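Local coordinates for putative cell adhesion protein (Bacteroides thetaiotaomicron, PDB 4DGU) that probably serves as a fimbrillin-like component of a bacterial pilus involved in cell adhesion and binds zinc ions in the crystal, at residues Asn38-Gly43 with Leu123-Met128; Arg99-Lys102 with Glu106-Phe109; Leu135-Arg140 with Ser231-Gly236; Gly156-Asp159 with Thr164-Ile167; Gly201-Gly206 with Gln210-Val215. All blocks are in the same frame, centred on the assembly; numbering follows the deposited sequence.

In the fold
The five contacts fall into two groups along a strand-rich chain. Contacts 1, 2 and 4 cluster: the centres of contacts 2 and 4 are about 7 Å apart, and those of contacts 1 and 2 about 13 Å. Glu106 of contact 2 holds Ser39 and Arg127 of contact 1, while Arg99 of contact 2 bonds to Gln158 of contact 4. Contacts 3 and 5, about 11 Å apart between centres, lie far off, the centre of contact 3 about 32 Å from those of contacts 1 and 2; both, like contact 1, meet the second subunit. Contact 5 shares the antiparallel sheet with contacts 2 and 4. Zinc binds His107 in contact 2 and Glu137 in contact 3.

Contact 1. Residues Asn38-Gly43 with Leu123-Met128; sequences NSITTG and LKFKRM
Ile40 lays its CD1 methyl over the ring of Phe125, joining the loop after helix 36-39 to strand 120-135 in the mixed sheet of this member of the fimbrillin-like family, which belongs to the transthyretin clan. This is the tight half of the contact. CD1 stands 3.5 Å from the centroid of the Phe125 ring and only 4° off its normal, a CH-pi contact with the methyl almost exactly over the centre. Ile40 carries CD1 there on an extended outer bond (chi2 165°), and the two side chains approach from opposite directions. Both are buried, with Leu108 and Ile18 touching them as well. Were Phe125 a serine, the Ile40 methyl would probably lose the ring face it rests on, and a gap would be left beneath it.

The Ser39 end is looser and partly exposed. Ser39 and Arg127 are joined through a third residue, Glu106, which takes a salt bridge from Arg127 NE and a hydrogen bond with Ser39 OG; Arg127 NH1 also reaches Phe34 O. Bent at chi3 (-76°), the arginine turns the edge of its guanidinium to the serine, where Ser39 OG lies in the guanidinium plane, 3.8 Å from Arg127 NH2.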
# COMPACT_ATOMS: atom_id res chain seq x y z
N ASN A 38 0.82 21.45 23.09
CA ASN A 38 0.36 22.66 22.38
C ASN A 38 -1.16 22.85 22.56
O ASN A 38 -1.65 23.96 22.41
CB ASN A 38 0.74 22.62 20.88
CG ASN A 38 2.20 22.88 20.60
OD1 ASN A 38 3.07 22.89 21.49
ND2 ASN A 38 2.52 23.09 19.34
N SER A 39 -1.89 21.77 22.92
CA SER A 39 -3.34 21.77 23.20
C SER A 39 -3.58 21.93 24.69
O SER A 39 -4.37 22.77 25.10
CB SER A 39 -3.97 20.46 22.74
OG SER A 39 -3.93 20.38 21.32
N ILE A 40 -2.89 21.10 25.49
CA ILE A 40 -3.03 21.12 26.94
C ILE A 40 -1.92 21.99 27.52
O ILE A 40 -0.87 21.52 27.96
CB ILE A 40 -3.09 19.69 27.54
CG1 ILE A 40 -3.83 18.72 26.60
CG2 ILE A 40 -3.72 19.75 28.94
CD1 ILE A 40 -3.64 17.26 26.90
N THR A 41 -2.17 23.30 27.48
CA THR A 41 -1.26 24.34 27.97
C THR A 41 -1.61 24.67 29.44
O THR A 41 -2.58 24.15 29.99
CB THR A 41 -1.33 25.56 27.04
OG1 THR A 41 -2.68 26.03 26.97
CG2 THR A 41 -0.79 25.27 25.64
N THR A 42 -0.80 25.54 30.07
CA THR A 42 -1.03 25.98 31.44
C THR A 42 -2.43 26.63 31.50
O THR A 42 -2.79 27.42 30.62
CB THR A 42 0.10 26.90 31.93
OG1 THR A 42 1.35 26.22 31.76
CG2 THR A 42 -0.05 27.30 33.40
N GLY A 43 -3.20 26.23 32.51
CA GLY A 43 -4.55 26.72 32.72
C GLY A 43 -5.63 25.84 32.14
O GLY A 43 -6.80 26.00 32.47
N LEU A 123 1.93 12.35 31.83
CA LEU A 123 0.80 11.77 31.13
C LEU A 123 1.11 11.71 29.65
O LEU A 123 1.42 12.75 29.06
CB LEU A 123 -0.51 12.57 31.38
CG LEU A 123 -1.17 12.42 32.73
CD1 LEU A 123 -2.17 13.50 32.92
CD2 LEU A 123 -1.88 11.07 32.87
N LYS A 124 1.01 10.49 29.06
CA LYS A 124 1.27 10.23 27.63
C LYS A 124 -0.06 10.24 26.87
O LYS A 124 -0.80 9.25 26.87
CB LYS A 124 2.03 8.89 27.41
CG LYS A 124 3.28 8.69 28.28
CD LYS A 124 4.49 9.43 27.77
CE LYS A 124 5.79 8.84 28.26
NZ LYS A 124 6.20 7.64 27.46
N PHE A 125 -0.34 11.39 26.22
CA PHE A 125 -1.58 11.56 25.50
C PHE A 125 -1.58 11.03 24.05
O PHE A 125 -0.67 11.29 23.26
CB PHE A 125 -1.98 13.03 25.48
CG PHE A 125 -2.61 13.49 26.78
CD1 PHE A 125 -1.83 13.98 27.82
CD2 PHE A 125 -4.00 13.43 26.96
CE1 PHE A 125 -2.42 14.40 29.01
CE2 PHE A 125 -4.58 13.85 28.15
CZ PHE A 125 -3.79 14.33 29.17
N LYS A 126 -2.61 10.24 23.75
CA LYS A 126 -3.00 9.78 22.43
C LYS A 126 -4.08 10.76 21.92
O LYS A 126 -4.92 11.17 22.73
CB LYS A 126 -3.58 8.36 22.51
CG LYS A 126 -2.64 7.25 22.94
CD LYS A 126 -3.37 5.93 23.05
CE LYS A 126 -2.47 4.77 23.45
NZ LYS A 126 -3.29 3.56 23.77
N ARG A 127 -4.10 11.11 20.61
CA ARG A 127 -5.21 11.88 20.02
C ARG A 127 -6.19 10.82 19.49
O ARG A 127 -5.78 9.99 18.68
CB ARG A 127 -4.74 12.86 18.92
CG ARG A 127 -5.87 13.74 18.34
CD ARG A 127 -5.34 14.90 17.52
NE ARG A 127 -4.82 15.99 18.36
CZ ARG A 127 -3.53 16.27 18.55
NH1 ARG A 127 -2.59 15.58 17.93
NH2 ARG A 127 -3.17 17.27 19.35
N MSE A 128 -7.43 10.79 20.05
CA MSE A 128 -8.46 9.78 19.74
C MSE A 128 -9.31 10.15 18.53
O MSE A 128 -9.93 9.28 17.92
CB MSE A 128 -9.36 9.50 20.96
CG MSE A 128 -8.59 9.33 22.29
SE MSE A 128 -7.09 8.10 22.19
CE MSE A 128 -8.03 6.37 21.81

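Contact 2. Residues Arg99-Lys102 with Glu106-Phe109; sequences RYLK and EHLF. With ZN (zinc ion), chain D.
The backbones of Leu101 and His107 keep well apart, their CA atoms 9.4 Å from each other, and the space between them is bridged by side chains, water and zinc. Leu101 does the apolar work. Its CD2 methyl lies over one face of the His107 imidazole, 4.0 Å from the ring centroid and 21° off the normal, a CH-pi contact displaced toward the rim. His107 CG lies anti to the carbonyl carbon (chi1 -73°), which turns the ring toward Leu101 and the zinc. The other methyl, CD1, rests over the centre of the Arg99 guanidinium, 3.5 Å above its plane, so one leucine packs against both flat groups, whose planes stand 81° apart. Shortening Leu101 to an alanine takes away both methyls and is likely to leave the imidazole and guanidinium less firmly fixed.

The contact spans two sheets, since strand 98-102 pairs with strand 147-159 in the antiparallel sheet and strand 108-114 belongs to the mixed one, and a zinc site lies at the junction. His107 NE2 binds the zinc ion at 2.2 Å, and two waters are further ligands. Lys102 positions them from the second shell: its N donates to water 2, and its O accepts from water 3. Water 1 lies in plane at the ring edge and accepts from both His107 ND1 and Arg99 NH2. Arg99 NH2 also bonds to Gln158 OE1.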
# COMPACT_ATOMS: atom_id res chain seq x y z
N ARG A 99 -19.64 7.22 26.51
CA ARG A 99 -20.37 8.47 26.29
C ARG A 99 -20.51 8.73 24.80
O ARG A 99 -19.72 8.21 24.02
CB ARG A 99 -19.70 9.68 27.00
CG ARG A 99 -18.34 10.06 26.45
CD ARG A 99 -17.90 11.45 26.86
NE ARG A 99 -16.52 11.69 26.41
CZ ARG A 99 -15.88 12.85 26.47
NH1 ARG A 99 -16.47 13.92 26.98
NH2 ARG A 99 -14.65 12.96 26.00
N TYR A 100 -21.49 9.54 24.40
CA TYR A 100 -21.67 9.86 22.99
C TYR A 100 -20.87 11.10 22.65
O TYR A 100 -20.83 12.04 23.44
CB TYR A 100 -23.15 10.03 22.63
CG TYR A 100 -23.97 8.82 22.98
CD1 TYR A 100 -23.87 7.64 22.24
CD2 TYR A 100 -24.85 8.84 24.06
CE1 TYR A 100 -24.64 6.52 22.55
CE2 TYR A 100 -25.62 7.72 24.38
CZ TYR A 100 -25.51 6.56 23.62
OH TYR A 100 -26.26 5.46 23.94
N LEU A 101 -20.25 11.10 21.48
CA LEU A 101 -19.37 12.16 21.02
C LEU A 101 -19.67 12.60 19.58
O LEU A 101 -20.19 11.82 18.79
CB LEU A 101 -17.93 11.62 21.08
CG LEU A 101 -16.90 12.48 21.79
CD1 LEU A 101 -17.32 12.82 23.18
CD2 LEU A 101 -15.60 11.77 21.89
N LYS A 102 -19.26 13.85 19.25
CA LYS A 102 -19.37 14.43 17.91
C LYS A 102 -17.99 14.95 17.44
O LYS A 102 -17.10 15.18 18.27
CB LYS A 102 -20.42 15.56 17.86
CG LYS A 102 -21.86 15.07 17.86
N GLU A 106 -11.08 18.31 19.03
CA GLU A 106 -10.20 17.17 19.29
C GLU A 106 -10.46 16.57 20.69
O GLU A 106 -10.86 17.31 21.60
CB GLU A 106 -8.71 17.59 19.21
CG GLU A 106 -8.24 18.53 20.31
CD GLU A 106 -6.80 19.01 20.23
OE1 GLU A 106 -5.99 18.42 19.49
OE2 GLU A 106 -6.50 20.01 20.93
N HIS A 107 -10.21 15.26 20.84
CA HIS A 107 -10.34 14.54 22.09
C HIS A 107 -9.12 13.69 22.29
O HIS A 107 -8.72 12.90 21.41
CB HIS A 107 -11.63 13.71 22.13
CG HIS A 107 -12.85 14.57 22.31
ND1 HIS A 107 -13.18 15.11 23.55
CD2 HIS A 107 -13.73 15.01 21.39
CE1 HIS A 107 -14.26 15.84 23.35
NE2 HIS A 107 -14.63 15.81 22.06
N LEU A 108 -8.45 13.92 23.41
CA LEU A 108 -7.21 13.27 23.79
C LEU A 108 -7.40 12.44 25.07
O LEU A 108 -8.20 12.79 25.95
CB LEU A 108 -6.05 14.29 23.96
CG LEU A 108 -6.09 15.60 23.09
CD1 LEU A 108 -5.03 16.59 23.54
CD2 LEU A 108 -5.88 15.33 21.65
N PHE A 109 -6.70 11.32 25.11
CA PHE A 109 -6.72 10.40 26.23
C PHE A 109 -5.30 10.06 26.60
O PHE A 109 -4.52 9.65 25.75
CB PHE A 109 -7.56 9.15 25.91
CG PHE A 109 -7.69 8.22 27.09
CD1 PHE A 109 -8.55 8.53 28.14
CD2 PHE A 109 -6.92 7.07 27.18
CE1 PHE A 109 -8.65 7.70 29.24
CE2 PHE A 109 -7.04 6.23 28.28
CZ PHE A 109 -7.91 6.55 29.30
ZN ZN D . -16.24 16.96 21.19
O HOH W 1 -12.25 14.48 26.17
O HOH W 2 -18.10 15.64 21.31
O HOH W 3 -15.68 17.29 19.05

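Contact 3. Residues Leu135-Arg140 with Ser231-Gly236; sequences LDENDR and SKKFGG. With ZN (zinc ion), chain E.
Glu137 and Lys233 lie aslant of one another, the carboxylate of the first passing the aliphatic end of the second, while Ser231 meets the glutamate lower down its chain. At the protein surface they join the loop after strand 120-135 to the loop after strand 225-230. Glu137 CG touches Ser231 CB at 3.6 Å, and OE2 of Glu137 comes to 3.8 Å from CE of Lys233. The glutamate reaches so far because CG stands anti to the backbone N (chi1 -154°) and the chain continues extended, carrying the carboxylate outward to a metal.

Glu137 OE2 binds the zinc ion at 2.0 Å, and the other oxygen, OE1, stays 3.2 Å from it, so the carboxylate coordinates through one atom. Water 4 is a second ligand, and Glu199 OE2 of the second subunit a third, which makes this an intersubunit zinc site. Lys233 NZ is turned to that subunit as well: it donates to Gly197 O there and only weakly to Glu199 OE2.

The glutamate stands on a type I beta turn, Asp136 to Asp139, reinforced by an Asx turn. Asp136 OD1 accepts from Asn138 N at 2.9 Å and from Arg140 N at 3.1 Å, and the two donors come from opposite faces of the carboxylate plane. This double grip ties down the loop that presents Glu137. Ser231 points its hydroxyl back into its own loop, where OG accepts a weak bond from Lys233 N at 3.4 Å. Asp139 OD2 forms a salt bridge with Arg247 of a third subunit.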
# COMPACT_ATOMS: atom_id res chain seq x y z
N LEU A 135 -3.76 21.30 2.44
CA LEU A 135 -2.46 21.61 1.85
C LEU A 135 -2.59 21.98 0.39
O LEU A 135 -3.50 21.50 -0.30
CB LEU A 135 -1.47 20.42 2.01
CG LEU A 135 -1.39 19.77 3.39
CD1 LEU A 135 -0.84 18.37 3.29
CD2 LEU A 135 -0.61 20.63 4.36
N ASP A 136 -1.66 22.81 -0.09
CA ASP A 136 -1.60 23.14 -1.51
C ASP A 136 -0.87 21.97 -2.23
O ASP A 136 -0.56 20.96 -1.61
CB ASP A 136 -0.92 24.52 -1.73
CG ASP A 136 0.56 24.65 -1.39
OD1 ASP A 136 1.25 23.61 -1.27
OD2 ASP A 136 1.05 25.80 -1.31
N GLU A 137 -0.57 22.13 -3.52
CA GLU A 137 0.10 21.14 -4.38
C GLU A 137 1.49 20.72 -3.86
O GLU A 137 1.93 19.59 -4.14
CB GLU A 137 0.27 21.74 -5.77
CG GLU A 137 0.34 20.73 -6.88
CD GLU A 137 0.38 21.33 -8.27
OE1 GLU A 137 -0.41 22.26 -8.56
OE2 GLU A 137 1.19 20.83 -9.09
N ASN A 138 2.17 21.61 -3.11
CA ASN A 138 3.51 21.41 -2.60
C ASN A 138 3.55 21.03 -1.10
O ASN A 138 4.62 21.17 -0.50
CB ASN A 138 4.33 22.69 -2.83
CG ASN A 138 4.42 23.09 -4.28
OD1 ASN A 138 4.90 22.34 -5.13
ND2 ASN A 138 3.90 24.27 -4.60
N ASP A 139 2.45 20.50 -0.52
CA ASP A 139 2.36 20.10 0.90
C ASP A 139 2.45 21.28 1.87
O ASP A 139 2.59 21.07 3.08
CB ASP A 139 3.43 19.03 1.30
CG ASP A 139 3.11 17.60 0.93
OD1 ASP A 139 1.91 17.30 0.68
OD2 ASP A 139 4.06 16.76 0.90
N ARG A 140 2.36 22.51 1.36
CA ARG A 140 2.41 23.68 2.23
C ARG A 140 0.98 24.01 2.68
O ARG A 140 0.03 23.71 1.94
CB ARG A 140 3.10 24.87 1.53
CG ARG A 140 4.62 24.76 1.55
CD ARG A 140 5.24 25.39 0.33
N SER A 231 -5.07 20.56 -5.93
CA SER A 231 -4.30 20.72 -7.16
C SER A 231 -5.19 20.54 -8.38
O SER A 231 -6.36 20.13 -8.25
CB SER A 231 -3.14 19.74 -7.24
OG SER A 231 -3.58 18.41 -7.46
N LYS A 232 -4.61 20.79 -9.57
CA LYS A 232 -5.31 20.59 -10.83
C LYS A 232 -4.77 19.31 -11.52
O LYS A 232 -5.24 18.97 -12.61
CB LYS A 232 -5.18 21.83 -11.73
CG LYS A 232 -5.72 23.13 -11.12
CD LYS A 232 -5.59 24.31 -12.08
CE LYS A 232 -6.20 25.57 -11.52
NZ LYS A 232 -6.26 26.65 -12.55
N LYS A 233 -3.85 18.57 -10.84
CA LYS A 233 -3.17 17.35 -11.31
C LYS A 233 -4.10 16.24 -11.82
O LYS A 233 -3.70 15.44 -12.66
CB LYS A 233 -2.33 16.73 -10.18
CG LYS A 233 -0.96 17.33 -9.93
CD LYS A 233 -0.34 16.59 -8.73
CE LYS A 233 0.95 17.18 -8.21
NZ LYS A 233 2.08 16.96 -9.13
N PHE A 234 -5.28 16.13 -11.24
CA PHE A 234 -6.23 15.04 -11.51
C PHE A 234 -7.57 15.57 -12.00
O PHE A 234 -8.62 15.00 -11.69
CB PHE A 234 -6.42 14.18 -10.22
CG PHE A 234 -5.15 13.86 -9.47
CD1 PHE A 234 -4.30 12.85 -9.91
CD2 PHE A 234 -4.76 14.61 -8.37
CE1 PHE A 234 -3.09 12.60 -9.27
CE2 PHE A 234 -3.57 14.33 -7.69
CZ PHE A 234 -2.74 13.33 -8.15
N GLY A 235 -7.52 16.65 -12.79
CA GLY A 235 -8.72 17.27 -13.36
C GLY A 235 -9.54 16.34 -14.23
O GLY A 235 -10.77 16.32 -14.13
N GLY A 236 -8.88 15.54 -15.07
CA GLY A 236 -9.56 14.62 -15.97
C GLY A 236 -9.64 13.19 -15.47
O GLY A 236 -10.27 12.35 -16.11
ZN ZN E . 0.68 20.56 -11.02
O HOH W 4 -1.31 20.59 -11.56

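Contact 4. Residues Gly156-Asp159 with Thr164-Ile167; sequences GTQD and TIEI
A beta hairpin joins Gly156-Asp159 to Thr164-Ile167, the strands running antiparallel with their axes at 160°. Thr157 and Glu166 form a hydrogen-bonded pair: Thr157 N donates to Glu166 O at 2.9 Å, and the return bond from Glu166 N to Thr157 O is nearly as straight, at 166° about the hydrogen. Next to the turn, Asp159 N gives a third bond, 2.8 Å long, to Thr164 O. That oxygen also receives a CA-H...O contact from Gln158 CA, and Thr157 O takes a similar one from Ile165 CA.

Gly156 and Ile167 are a non-hydrogen-bonded pair with their CA atoms only 4.0 Å apart. A CB on Gly156 would fall 2.9 Å from Glu166 O, a clash, so the close approach is consistent with the need for a residue without a side chain there.

The hairpin belongs to the antiparallel sheet that also holds strand 98-102, and Gln158 and Ile165 share the face that looks to the protein interior, where Leu101 and Met128 touch Ile165. Gln158 CG passes Ile165 CG1 at 3.9 Å, the two chains lying at a slant. With CG anti to the backbone N (chi1 -173°), the glutamine runs extended and sets its amide between Arg99 and the turn, where NE2 donates to Gly163 O. Asp159 secures the turn itself, for its OD1 accepts from the backbone N atoms of Leu161 and Asn162 while OD2 forms a salt bridge with Lys98 NZ.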
# COMPACT_ATOMS: atom_id res chain seq x y z
N GLY A 156 -20.48 9.39 17.31
CA GLY A 156 -19.88 8.15 17.77
C GLY A 156 -19.98 7.97 19.27
O GLY A 156 -20.57 8.79 19.97
N THR A 157 -19.34 6.92 19.75
CA THR A 157 -19.29 6.58 21.16
C THR A 157 -17.84 6.50 21.60
O THR A 157 -17.04 5.88 20.92
CB THR A 157 -20.07 5.28 21.39
OG1 THR A 157 -21.42 5.50 21.00
CG2 THR A 157 -20.05 4.82 22.85
N GLN A 158 -17.52 7.10 22.77
CA GLN A 158 -16.19 7.02 23.34
C GLN A 158 -16.17 6.10 24.57
O GLN A 158 -17.05 6.18 25.43
CB GLN A 158 -15.65 8.40 23.73
CG GLN A 158 -14.17 8.30 24.17
CD GLN A 158 -13.56 9.59 24.61
OE1 GLN A 158 -14.21 10.44 25.21
NE2 GLN A 158 -12.28 9.75 24.34
N ASP A 159 -15.13 5.26 24.66
CA ASP A 159 -14.89 4.42 25.83
C ASP A 159 -14.17 5.31 26.87
O ASP A 159 -13.10 5.81 26.57
CB ASP A 159 -14.07 3.17 25.46
CG ASP A 159 -14.00 2.15 26.58
OD1 ASP A 159 -13.33 2.43 27.59
OD2 ASP A 159 -14.66 1.10 26.45
N THR A 164 -10.98 5.24 23.32
CA THR A 164 -11.34 4.81 21.96
C THR A 164 -12.74 5.29 21.51
O THR A 164 -13.73 5.13 22.21
CB THR A 164 -11.19 3.29 21.84
OG1 THR A 164 -9.81 2.99 21.99
CG2 THR A 164 -11.61 2.76 20.50
N ILE A 165 -12.79 5.86 20.30
CA ILE A 165 -14.01 6.36 19.66
C ILE A 165 -14.38 5.41 18.53
O ILE A 165 -13.54 5.06 17.71
CB ILE A 165 -13.88 7.83 19.17
CG1 ILE A 165 -13.47 8.76 20.34
CG2 ILE A 165 -15.20 8.31 18.53
CD1 ILE A 165 -12.93 10.12 19.92
N GLU A 166 -15.64 5.00 18.51
CA GLU A 166 -16.18 4.13 17.47
C GLU A 166 -17.41 4.84 16.92
O GLU A 166 -18.27 5.26 17.69
CB GLU A 166 -16.48 2.70 18.01
CG GLU A 166 -17.37 1.79 17.15
CD GLU A 166 -16.96 1.41 15.73
OE1 GLU A 166 -15.77 1.12 15.49
OE2 GLU A 166 -17.87 1.35 14.86
N ILE A 167 -17.43 5.03 15.61
CA ILE A 167 -18.49 5.73 14.90
C ILE A 167 -19.79 4.94 14.95
O ILE A 167 -19.78 3.71 15.06
CB ILE A 167 -18.03 6.04 13.41
CG1 ILE A 167 -18.69 7.29 12.84
CG2 ILE A 167 -18.16 4.86 12.44
CD1 ILE A 167 -17.99 8.51 13.16

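Contact 5. Residues Gly201-Gly206 with Gln210-Val215; sequences GTITVG and QKISAV
The flat groups that meet here are the carbonyl groups of Gly201 and Ile212, each met by the N-H of the other residue, and the two are approached quite differently. Ile212 N reaches Gly201 O at 3.0 Å from above the carbonyl plane, 68° out of it, whereas Gly201 N approaches Ile212 O nearly along the C=O axis at 2.9 Å, in a bond that is bent at the hydrogen (137°). Two further bonds join Ile203 and Gln210, where Gln210 N lies in the plane of the Ile203 carbonyl group at 2.9 Å. The unusual placing of the first pair accompanies a close backbone approach, the CA atoms of Gly201 and Ile212 being 4.5 Å apart. A CB on Gly201 would clash with Ile212 O.

These bonds close an antiparallel beta hairpin, with strand axes at 150°, at the edge of this chain's antiparallel sheet, which a strand of the second subunit extends. On the face of Ile203 and Ile212 the packing is tight: Ile212 CD1 reaches Ile203 CB at 3.6 Å and also touches its CG2. Ile203 holds CG1 anti to the backbone N, which leaves CG2 as the branch that faces Ile212 and Gln210. Gln210 CB meets that CG2 at 3.8 Å. Val148 and Leu230 cover both isoleucines.

Thr202 and Lys211 occupy the other face. The lysine chain is extended, and its NZ forms a salt bridge with OE1 of Glu199, a zinc-binding residue. On its other edge, strand 209-214 pairs through Ile212, Ser213 and Ala214, in parallel, with the second subunit, and Ser213 OG bonds to Lys233 O of that chain.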
# COMPACT_ATOMS: atom_id res chain seq x y z
N GLY A 201 -15.27 14.83 -0.28
CA GLY A 201 -14.92 16.23 -0.24
C GLY A 201 -15.41 17.11 -1.37
O GLY A 201 -15.74 16.64 -2.47
N THR A 202 -15.48 18.40 -1.06
CA THR A 202 -15.86 19.47 -1.98
C THR A 202 -15.04 20.70 -1.69
O THR A 202 -14.74 20.99 -0.53
CB THR A 202 -17.39 19.80 -1.97
OG1 THR A 202 -17.86 19.99 -0.64
CG2 THR A 202 -18.23 18.76 -2.66
N ILE A 203 -14.66 21.42 -2.75
CA ILE A 203 -13.96 22.69 -2.69
C ILE A 203 -14.80 23.69 -3.49
O ILE A 203 -15.11 23.44 -4.66
CB ILE A 203 -12.45 22.65 -3.08
CG1 ILE A 203 -11.83 24.06 -3.00
CG2 ILE A 203 -12.20 21.99 -4.44
CD1 ILE A 203 -10.41 24.10 -2.74
N THR A 204 -15.20 24.78 -2.83
CA THR A 204 -16.01 25.84 -3.40
C THR A 204 -15.20 27.14 -3.42
O THR A 204 -14.69 27.58 -2.39
CB THR A 204 -17.33 25.97 -2.61
OG1 THR A 204 -17.97 24.70 -2.53
CG2 THR A 204 -18.29 26.99 -3.23
N VAL A 205 -15.07 27.75 -4.60
CA VAL A 205 -14.37 29.02 -4.75
C VAL A 205 -15.08 29.78 -5.88
O VAL A 205 -15.10 29.32 -7.02
CB VAL A 205 -12.82 28.91 -4.92
CG1 VAL A 205 -12.41 28.07 -6.13
CG2 VAL A 205 -12.15 30.29 -4.94
N GLY A 206 -15.72 30.87 -5.49
CA GLY A 206 -16.49 31.73 -6.38
C GLY A 206 -17.69 31.01 -6.96
O GLY A 206 -17.83 30.93 -8.19
N GLN A 210 -15.92 21.77 -6.83
CA GLN A 210 -15.16 20.66 -7.38
C GLN A 210 -15.12 19.55 -6.36
O GLN A 210 -15.24 19.82 -5.16
CB GLN A 210 -13.75 21.08 -7.80
CG GLN A 210 -13.75 21.95 -9.05
CD GLN A 210 -12.64 21.57 -9.97
OE1 GLN A 210 -12.80 20.73 -10.87
NE2 GLN A 210 -11.46 22.15 -9.72
N LYS A 211 -15.02 18.31 -6.82
CA LYS A 211 -14.97 17.16 -5.93
C LYS A 211 -13.52 16.85 -5.53
O LYS A 211 -12.58 17.10 -6.29
CB LYS A 211 -15.63 15.94 -6.59
CG LYS A 211 -17.14 16.12 -6.80
CD LYS A 211 -17.71 15.04 -7.69
CE LYS A 211 -19.21 15.02 -7.70
NZ LYS A 211 -19.74 13.91 -8.53
N ILE A 212 -13.36 16.35 -4.32
CA ILE A 212 -12.10 15.91 -3.71
C ILE A 212 -12.41 14.50 -3.16
O ILE A 212 -13.27 14.36 -2.30
CB ILE A 212 -11.56 16.89 -2.62
CG1 ILE A 212 -11.48 18.35 -3.09
CG2 ILE A 212 -10.22 16.43 -2.10
CD1 ILE A 212 -11.44 19.38 -1.87
N SER A 213 -11.78 13.46 -3.68
CA SER A 213 -12.10 12.11 -3.23
C SER A 213 -10.87 11.39 -2.73
O SER A 213 -9.73 11.77 -3.04
CB SER A 213 -12.76 11.30 -4.34
OG SER A 213 -13.84 12.01 -4.91
N ALA A 214 -11.11 10.30 -1.98
CA ALA A 214 -10.02 9.48 -1.48
C ALA A 214 -9.51 8.62 -2.61
O ALA A 214 -10.29 8.13 -3.43
CB ALA A 214 -10.49 8.62 -0.31
N VAL A 215 -8.20 8.48 -2.70
CA VAL A 215 -7.55 7.68 -3.73
C VAL A 215 -7.45 6.24 -3.27
O VAL A 215 -7.51 5.33 -4.09
CB VAL A 215 -6.17 8.24 -4.15
CG1 VAL A 215 -6.32 9.49 -5.01
CG2 VAL A 215 -5.27 8.53 -2.93